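Local structure of mitomycin biosynthesis 6-O-methyltransferase (Streptomyces lavendulae, 3GWZ) at residues 102-106 / 107-111; 272-275 / 276-279. The protein transfers the S-methyl group of S-adenosyl-L-methionine to 6-demethylmitomycins A and B, forming the quinone methoxy group of mitomycins A and B. One frame throughout, in Å; residues are numbered along the deposited sequence.

Interaction 1 of 2, residues 102-106 / 107-111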
ATOM      1  N   ASP A 102       5.639  18.389   1.908  1.00 20.07           N
ATOM      2  CA  ASP A 102       6.365  19.509   1.305  1.00 19.54           C
ATOM      3  C   ASP A 102       5.415  20.314   0.422  1.00 18.91           C
ATOM      4  O   ASP A 102       4.637  19.751  -0.349  1.00 17.80           O
ATOM      5  CB  ASP A 102       7.535  19.008   0.440  1.00 29.94           C
ATOM      6  CG  ASP A 102       8.773  18.639   1.253  1.00 25.92           C
ATOM      7  OD1 ASP A 102       8.904  19.079   2.419  1.00 30.22           O
ATOM      8  OD2 ASP A 102       9.630  17.905   0.710  1.00 33.86           O
ATOM      9  N   ASP A 103       5.472  21.634   0.538  1.00 17.05           N
ATOM     10  CA  ASP A 103       4.765  22.513  -0.385  1.00 17.96           C
ATOM     11  C   ASP A 103       5.749  22.825  -1.515  1.00 19.69           C
ATOM     12  O   ASP A 103       6.778  23.439  -1.273  1.00 18.73           O
ATOM     13  CB  ASP A 103       4.354  23.799   0.343  1.00 23.49           C
ATOM     14  CG  ASP A 103       3.642  24.790  -0.563  1.00 23.40           C
ATOM     15  OD1 ASP A 103       3.772  24.689  -1.802  1.00 22.79           O
ATOM     16  OD2 ASP A 103       2.954  25.683  -0.030  1.00 25.44           O
ATOM     17  N   LEU A 104       5.465  22.374  -2.735  1.00 23.04           N
ATOM     18  CA  LEU A 104       6.447  22.534  -3.815  1.00 21.12           C
ATOM     19  C   LEU A 104       6.598  23.995  -4.254  1.00 25.04           C
ATOM     20  O   LEU A 104       7.573  24.352  -4.914  1.00 25.37           O
ATOM     21  CB  LEU A 104       6.135  21.620  -5.006  1.00 19.26           C
ATOM     22  CG  LEU A 104       6.263  20.111  -4.734  1.00 18.06           C
ATOM     23  CD1 LEU A 104       6.403  19.339  -6.034  1.00 16.76           C
ATOM     24  CD2 LEU A 104       7.429  19.800  -3.800  1.00 21.88           C
ATOM     25  N   GLY A 105       5.635  24.831  -3.874  1.00 21.89           N
ATOM     26  CA  GLY A 105       5.689  26.252  -4.165  1.00 22.25           C
ATOM     27  C   GLY A 105       5.419  26.597  -5.621  1.00 32.26           C
ATOM     28  O   GLY A 105       5.713  27.707  -6.060  1.00 27.14           O
ATOM     29  N   HIS A 106       4.874  25.646  -6.377  1.00 20.84           N
ATOM     30  CA  HIS A 106       4.441  25.919  -7.747  1.00 24.19           C
ATOM     31  C   HIS A 106       3.325  24.976  -8.176  1.00 22.94           C
ATOM     32  O   HIS A 106       3.245  23.834  -7.712  1.00 20.54           O
ATOM     33  CB  HIS A 106       5.616  25.833  -8.732  1.00 23.71           C
ATOM     34  CG  HIS A 106       6.205  24.459  -8.868  1.00 21.99           C
ATOM     35  ND1 HIS A 106       5.713  23.521  -9.750  1.00 19.83           N
ATOM     36  CD2 HIS A 106       7.253  23.872  -8.242  1.00 19.63           C
ATOM     37  CE1 HIS A 106       6.431  22.415  -9.660  1.00 21.69           C
ATOM     38  NE2 HIS A 106       7.370  22.601  -8.749  1.00 24.51           N
ATOM     39  N   ASP A 107       2.455  25.470  -9.047  1.00 21.96           N
ATOM     40  CA  ASP A 107       1.418  24.647  -9.658  1.00 21.01           C
ATOM     41  C   ASP A 107       0.454  24.030  -8.639  1.00 23.18           C
ATOM     42  O   ASP A 107      -0.242  23.061  -8.937  1.00 19.53           O
ATOM     43  CB  ASP A 107       2.069  23.578 -10.552  1.00 23.64           C
ATOM     44  CG  ASP A 107       2.798  24.190 -11.743  1.00 23.15           C
ATOM     45  OD1 ASP A 107       2.120  24.766 -12.617  1.00 24.71           O
ATOM     46  OD2 ASP A 107       4.040  24.128 -11.794  1.00 23.04           O
ATOM     47  N   ASP A 108       0.412  24.605  -7.442  1.00 21.92           N
ATOM     48  CA  ASP A 108      -0.496  24.148  -6.390  1.00 18.29           C
ATOM     49  C   ASP A 108      -0.156  22.734  -5.931  1.00 18.77           C
ATOM     50  O   ASP A 108      -1.012  22.011  -5.415  1.00 20.70           O
ATOM     51  CB  ASP A 108      -1.955  24.216  -6.856  1.00 20.12           C
ATOM     52  CG  ASP A 108      -2.943  24.125  -5.697  1.00 25.22           C
ATOM     53  OD1 ASP A 108      -2.596  24.592  -4.591  1.00 22.93           O
ATOM     54  OD2 ASP A 108      -4.060  23.589  -5.883  1.00 22.89           O
ATOM     55  N   LEU A 109       1.103  22.348  -6.104  1.00 14.12           N
ATOM     56  CA  LEU A 109       1.536  20.986  -5.804  1.00 20.44           C
ATOM     57  C   LEU A 109       2.011  20.767  -4.372  1.00 18.39           C
ATOM     58  O   LEU A 109       2.658  21.625  -3.776  1.00 18.99           O
ATOM     59  CB  LEU A 109       2.656  20.574  -6.760  1.00 18.02           C
ATOM     60  CG  LEU A 109       2.218  20.376  -8.206  1.00 20.52           C
ATOM     61  CD1 LEU A 109       3.442  20.177  -9.083  1.00 21.86           C
ATOM     62  CD2 LEU A 109       1.274  19.189  -8.303  1.00 19.61           C
ATOM     63  N   PHE A 110       1.695  19.595  -3.838  1.00 17.43           N
ATOM     64  CA  PHE A 110       2.221  19.155  -2.561  1.00 17.82           C
ATOM     65  C   PHE A 110       2.790  17.754  -2.712  1.00 17.19           C
ATOM     66  O   PHE A 110       2.356  17.003  -3.581  1.00 19.12           O
ATOM     67  CB  PHE A 110       1.118  19.182  -1.498  1.00 17.51           C
ATOM     68  CG  PHE A 110       0.657  20.561  -1.161  1.00 15.58           C
ATOM     69  CD1 PHE A 110       1.219  21.247  -0.097  1.00 18.13           C
ATOM     70  CD2 PHE A 110      -0.314  21.187  -1.921  1.00 18.00           C
ATOM     71  CE1 PHE A 110       0.798  22.536   0.218  1.00 16.22           C
ATOM     72  CE2 PHE A 110      -0.732  22.463  -1.617  1.00 21.87           C
ATOM     73  CZ  PHE A 110      -0.169  23.138  -0.545  1.00 14.94           C
ATOM     74  N   ALA A 111       3.763  17.407  -1.875  1.00 18.42           N
ATOM     75  CA  ALA A 111       4.444  16.116  -1.988  1.00 20.63           C
ATOM     76  C   ALA A 111       4.641  15.444  -0.640  1.00 23.54           C
ATOM     77  O   ALA A 111       4.660  16.099   0.399  1.00 18.18           O
ATOM     78  CB  ALA A 111       5.796  16.282  -2.672  1.00 19.14           C
TER
HETATM   79  O   HOH W   1       1.930  24.280  -3.712  1.00 26.71           O
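Strands 102-103 and 109-111 form a beta hairpin of the O-methyltransferase dimerisation domain, its ends tied where Asp102 and Ala111 form an antiparallel hydrogen-bonded pair. Asp102 N donates a hydrogen bond to Ala111 O (2.9 Å, 169° at the hydrogen), and Ala111 N donates one back to Asp102 O. Next inward, Asp103 and Phe110 are a non-hydrogen-bonded pair: the Asp103 carboxylate approaches the Phe110 ring obliquely, Asp103 CG 3.7 Å from Phe110 CE1, the two planes 40° apart. With its CG anti to the backbone N (chi1 178°), Asp103 also brings OD1 back to Gly105 N (2.8 Å), an Asx turn. A water bridges the same OD1 to Leu109 O, which Leu104 N reaches as well. The reversal itself is a type I' turn from His106 to Leu109, closed by Leu109 N to His106 O at 3.1 Å. Within the turn, His106 ND1 points in its ring plane at the anti lone pair of Asp107 OD2, 2.7 Å away, and the carboxylate stands nearly perpendicular to the imidazole. Leu104 spreads its two methyls, CD1 to Leu109 CB and CD2 to Ala111 CB. Asp108 forms a salt bridge with Arg89, and Gly247 of the second subunit packs on Leu104 and Leu109.

Interaction 2 of 2, residues 272-275 / 276-279. With SAH (S-adenosyl-L-homocysteine), chain G.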
ATOM      1  N   TYR A 272       3.382 -17.030  33.478  1.00 17.92           N
ATOM      2  CA  TYR A 272       2.284 -16.127  33.172  1.00 14.48           C
ATOM      3  C   TYR A 272       2.861 -14.805  32.691  1.00 15.39           C
ATOM      4  O   TYR A 272       3.879 -14.340  33.209  1.00 15.25           O
ATOM      5  CB  TYR A 272       1.411 -15.908  34.410  1.00 14.52           C
ATOM      6  CG  TYR A 272       0.664 -17.162  34.804  1.00 17.07           C
ATOM      7  CD1 TYR A 272      -0.636 -17.377  34.373  1.00 17.33           C
ATOM      8  CD2 TYR A 272       1.277 -18.151  35.570  1.00 20.56           C
ATOM      9  CE1 TYR A 272      -1.317 -18.533  34.700  1.00 21.80           C
ATOM     10  CE2 TYR A 272       0.601 -19.312  35.914  1.00 17.89           C
ATOM     11  CZ  TYR A 272      -0.689 -19.501  35.476  1.00 19.77           C
ATOM     12  OH  TYR A 272      -1.371 -20.654  35.812  1.00 20.75           O
ATOM     13  N   LEU A 273       2.225 -14.211  31.689  1.00 15.26           N
ATOM     14  CA  LEU A 273       2.695 -12.939  31.162  1.00 15.93           C
ATOM     15  C   LEU A 273       1.552 -11.941  31.232  1.00 15.21           C
ATOM     16  O   LEU A 273       0.403 -12.294  30.986  1.00 14.36           O
ATOM     17  CB  LEU A 273       3.177 -13.087  29.719  1.00 14.44           C
ATOM     18  CG  LEU A 273       4.411 -13.966  29.470  1.00 18.99           C
ATOM     19  CD1 LEU A 273       4.019 -15.424  29.479  1.00 20.89           C
ATOM     20  CD2 LEU A 273       5.048 -13.612  28.142  1.00 22.66           C
ATOM     21  N   ILE A 274       1.870 -10.701  31.585  1.00 14.74           N
ATOM     22  CA  ILE A 274       0.861  -9.644  31.662  1.00 13.71           C
ATOM     23  C   ILE A 274       1.520  -8.321  31.258  1.00 13.73           C
ATOM     24  O   ILE A 274       2.274  -7.729  32.015  1.00 14.76           O
ATOM     25  CB  ILE A 274       0.187  -9.595  33.055  1.00 15.17           C
ATOM     26  CG1 ILE A 274      -1.002  -8.628  33.065  1.00 11.78           C
ATOM     27  CG2 ILE A 274       1.189  -9.246  34.160  1.00 14.08           C
ATOM     28  CD1 ILE A 274      -1.947  -8.850  34.258  1.00 13.65           C
ATOM     29  N   LYS A 275       1.256  -7.891  30.031  1.00 15.77           N
ATOM     30  CA  LYS A 275       1.986  -6.777  29.433  1.00 12.78           C
ATOM     31  C   LYS A 275       1.035  -5.629  29.146  1.00 13.24           C
ATOM     32  O   LYS A 275       0.035  -5.823  28.456  1.00 12.47           O
ATOM     33  CB  LYS A 275       2.653  -7.233  28.122  1.00 11.65           C
ATOM     34  CG  LYS A 275       3.348  -6.121  27.349  1.00 14.75           C
ATOM     35  CD  LYS A 275       4.301  -6.663  26.276  1.00 14.34           C
ATOM     36  CE  LYS A 275       3.572  -7.107  25.004  1.00 14.87           C
ATOM     37  NZ  LYS A 275       3.017  -5.962  24.214  1.00 15.42           N
ATOM     38  N   HIS A 276       1.355  -4.451  29.685  1.00 11.73           N
ATOM     39  CA  HIS A 276       0.570  -3.238  29.491  1.00 13.04           C
ATOM     40  C   HIS A 276      -0.888  -3.446  29.882  1.00 16.92           C
ATOM     41  O   HIS A 276      -1.810  -2.933  29.234  1.00 14.38           O
ATOM     42  CB  HIS A 276       0.686  -2.735  28.045  1.00 15.19           C
ATOM     43  CG  HIS A 276       2.066  -2.289  27.676  1.00 13.07           C
ATOM     44  ND1 HIS A 276       2.860  -1.550  28.529  1.00 17.82           N
ATOM     45  CD2 HIS A 276       2.794  -2.475  26.549  1.00 14.11           C
ATOM     46  CE1 HIS A 276       4.018  -1.301  27.943  1.00 15.15           C
ATOM     47  NE2 HIS A 276       4.002  -1.850  26.739  1.00 17.07           N
ATOM     48  N   VAL A 277      -1.091  -4.211  30.946  1.00 11.34           N
ATOM     49  CA  VAL A 277      -2.429  -4.415  31.471  1.00  9.55           C
ATOM     50  C   VAL A 277      -2.558  -3.726  32.819  1.00 12.50           C
ATOM     51  O   VAL A 277      -3.465  -2.920  33.027  1.00 10.31           O
ATOM     52  CB  VAL A 277      -2.796  -5.920  31.572  1.00 14.63           C
ATOM     53  CG1 VAL A 277      -4.020  -6.128  32.487  1.00 10.53           C
ATOM     54  CG2 VAL A 277      -3.061  -6.487  30.187  1.00 11.69           C
ATOM     55  N   LEU A 278      -1.634  -4.016  33.734  1.00 12.23           N
ATOM     56  CA  LEU A 278      -1.783  -3.519  35.097  1.00 13.68           C
ATOM     57  C   LEU A 278      -1.798  -1.997  35.149  1.00 14.01           C
ATOM     58  O   LEU A 278      -2.433  -1.418  36.019  1.00 12.13           O
ATOM     59  CB  LEU A 278      -0.701  -4.080  36.018  1.00 13.02           C
ATOM     60  CG  LEU A 278      -0.762  -5.600  36.157  1.00 14.97           C
ATOM     61  CD1 LEU A 278       0.323  -6.089  37.105  1.00 17.39           C
ATOM     62  CD2 LEU A 278      -2.153  -6.038  36.637  1.00 13.20           C
ATOM     63  N   HIS A 279      -1.116  -1.342  34.214  1.00 12.19           N
ATOM     64  CA  HIS A 279      -1.099   0.118  34.239  1.00 13.17           C
ATOM     65  C   HIS A 279      -2.440   0.755  33.836  1.00 13.11           C
ATOM     66  O   HIS A 279      -2.620   1.973  33.960  1.00 12.43           O
ATOM     67  CB  HIS A 279       0.098   0.688  33.463  1.00 13.67           C
ATOM     68  CG  HIS A 279       0.001   0.550  31.976  1.00 13.00           C
ATOM     69  ND1 HIS A 279       0.939   1.094  31.123  1.00 14.75           N
ATOM     70  CD2 HIS A 279      -0.928  -0.038  31.184  1.00 13.03           C
ATOM     71  CE1 HIS A 279       0.603   0.833  29.872  1.00 14.85           C
ATOM     72  NE2 HIS A 279      -0.529   0.151  29.880  1.00 14.25           N
TER
HETATM   73  N   SAH G 352      -1.213  -7.278  26.348  1.00 12.43           N
HETATM   74  CA  SAH G 352      -1.588  -6.562  25.080  1.00 10.20           C
HETATM   75  CB  SAH G 352      -2.774  -5.589  25.240  1.00 11.62           C
HETATM   76  CG  SAH G 352      -2.602  -4.458  26.271  1.00 16.88           C
HETATM   77  SD  SAH G 352      -3.994  -3.335  26.258  1.00  7.27           S
HETATM   78  C   SAH G 352      -0.394  -5.813  24.562  1.00 18.92           C
HETATM   79  O   SAH G 352      -0.381  -5.417  23.392  1.00 17.14           O
HETATM   80  OXT SAH G 352       0.587  -5.594  25.287  1.00 16.00           O
HETATM   81  C5' SAH G 352      -4.920  -3.986  27.634  1.00 12.17           C
HETATM   82  C4' SAH G 352      -5.819  -5.185  27.269  1.00 12.98           C
HETATM   83  O4' SAH G 352      -6.614  -5.651  28.385  1.00 12.80           O
HETATM   84  C3' SAH G 352      -6.821  -4.964  26.131  1.00 12.81           C
HETATM   85  O3' SAH G 352      -6.461  -5.806  25.024  1.00 13.26           O
HETATM   86  C2' SAH G 352      -8.185  -5.391  26.680  1.00 11.76           C
HETATM   87  O2' SAH G 352      -8.956  -6.182  25.767  1.00 12.62           O
HETATM   88  C1' SAH G 352      -7.804  -6.267  27.850  1.00 12.81           C
HETATM   89  N9  SAH G 352      -8.803  -6.321  28.940  1.00 13.86           N
HETATM   90  C8  SAH G 352      -9.387  -5.264  29.548  1.00 13.93           C
HETATM   91  N7  SAH G 352     -10.225  -5.684  30.530  1.00 14.01           N
HETATM   92  C5  SAH G 352     -10.160  -7.037  30.557  1.00 15.60           C
HETATM   93  C6  SAH G 352     -10.776  -8.113  31.358  1.00 17.12           C
HETATM   94  N6  SAH G 352     -11.647  -7.779  32.341  1.00 11.24           N
HETATM   95  N1  SAH G 352     -10.448  -9.401  31.067  1.00 13.76           N
HETATM   96  C2  SAH G 352      -9.584  -9.704  30.088  1.00 16.26           C
HETATM   97  N3  SAH G 352      -8.980  -8.773  29.319  1.00 15.46           N
HETATM   98  C4  SAH G 352      -9.225  -7.452  29.509  1.00 13.53           C
HETATM   99  O   HOH W   2       1.034  -5.198  32.852  1.00 14.09           O
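Ile274 and Lys275 end a central strand of the Rossmann-like methyltransferase sheet, and the chain then turns through His276 and Val277 beside bound S-adenosyl-L-homocysteine. The Ile274 side chain crosses those of Val277 and Leu278 at about right angles. Its CG1, anti to the backbone N (chi1 -172°), carries the branch across to the loop, where CG1 lies 3.6 Å from Val277 CB and CD1 meets Leu278 CD2 at 3.7 Å. Ile289 of helix 283-296 packs on both Ile274 and Leu278. The turn is bridged by a water that donates to Ile274 O and accepts from Val277 N. Lys275 serves the ligand with both backbone and side chain: its O accepts from the ligand amino N at 2.8 Å, while NZ bonds the carboxylate atom OXT at 2.7 Å. Bends at chi3 and chi4 (80° and 70°) fold the lysine chain round OXT, with CG and CE also close by. NZ also hydrogen-bonds Ser187 and forms a salt bridge with Glu190, so the amine is gripped between ligand and protein. The His276 ring lies obliquely to Lys275 CG, its CD2 3.8 Å from that carbon, and presents an edge to OXT. Glu190 at NE2 and Asp307 at ND1 fix the ring's rotation. His279, the inferred proton acceptor, is hydrogen-bonded through ND1 to Glu333. Val277 CG2 lies 4.0 Å from C5' of the ligand's ribose.

In the fold
The two contacts sit on opposite sides of the chain's centre, their own centres about 47 Å apart, and share no secondary-structure element. Interaction 1 is a surface hairpin in the dimerisation domain; its strands pair through backbone bonds, an aspartate-rich turn adds polar links, and the second subunit packs on part of it. Interaction 2 is buried in the methyltransferase domain, where no other chain touches it. There no direct hydrogen bond joins strand end and loop: already continuous in the chain, they meet through apolar side chains and one bridging water, and the polar groups turn to the ligand and neighbouring acidic residues. A water bridge occurs in both, at a side-chain carboxylate in 102-111 and between backbone atoms in 272-279.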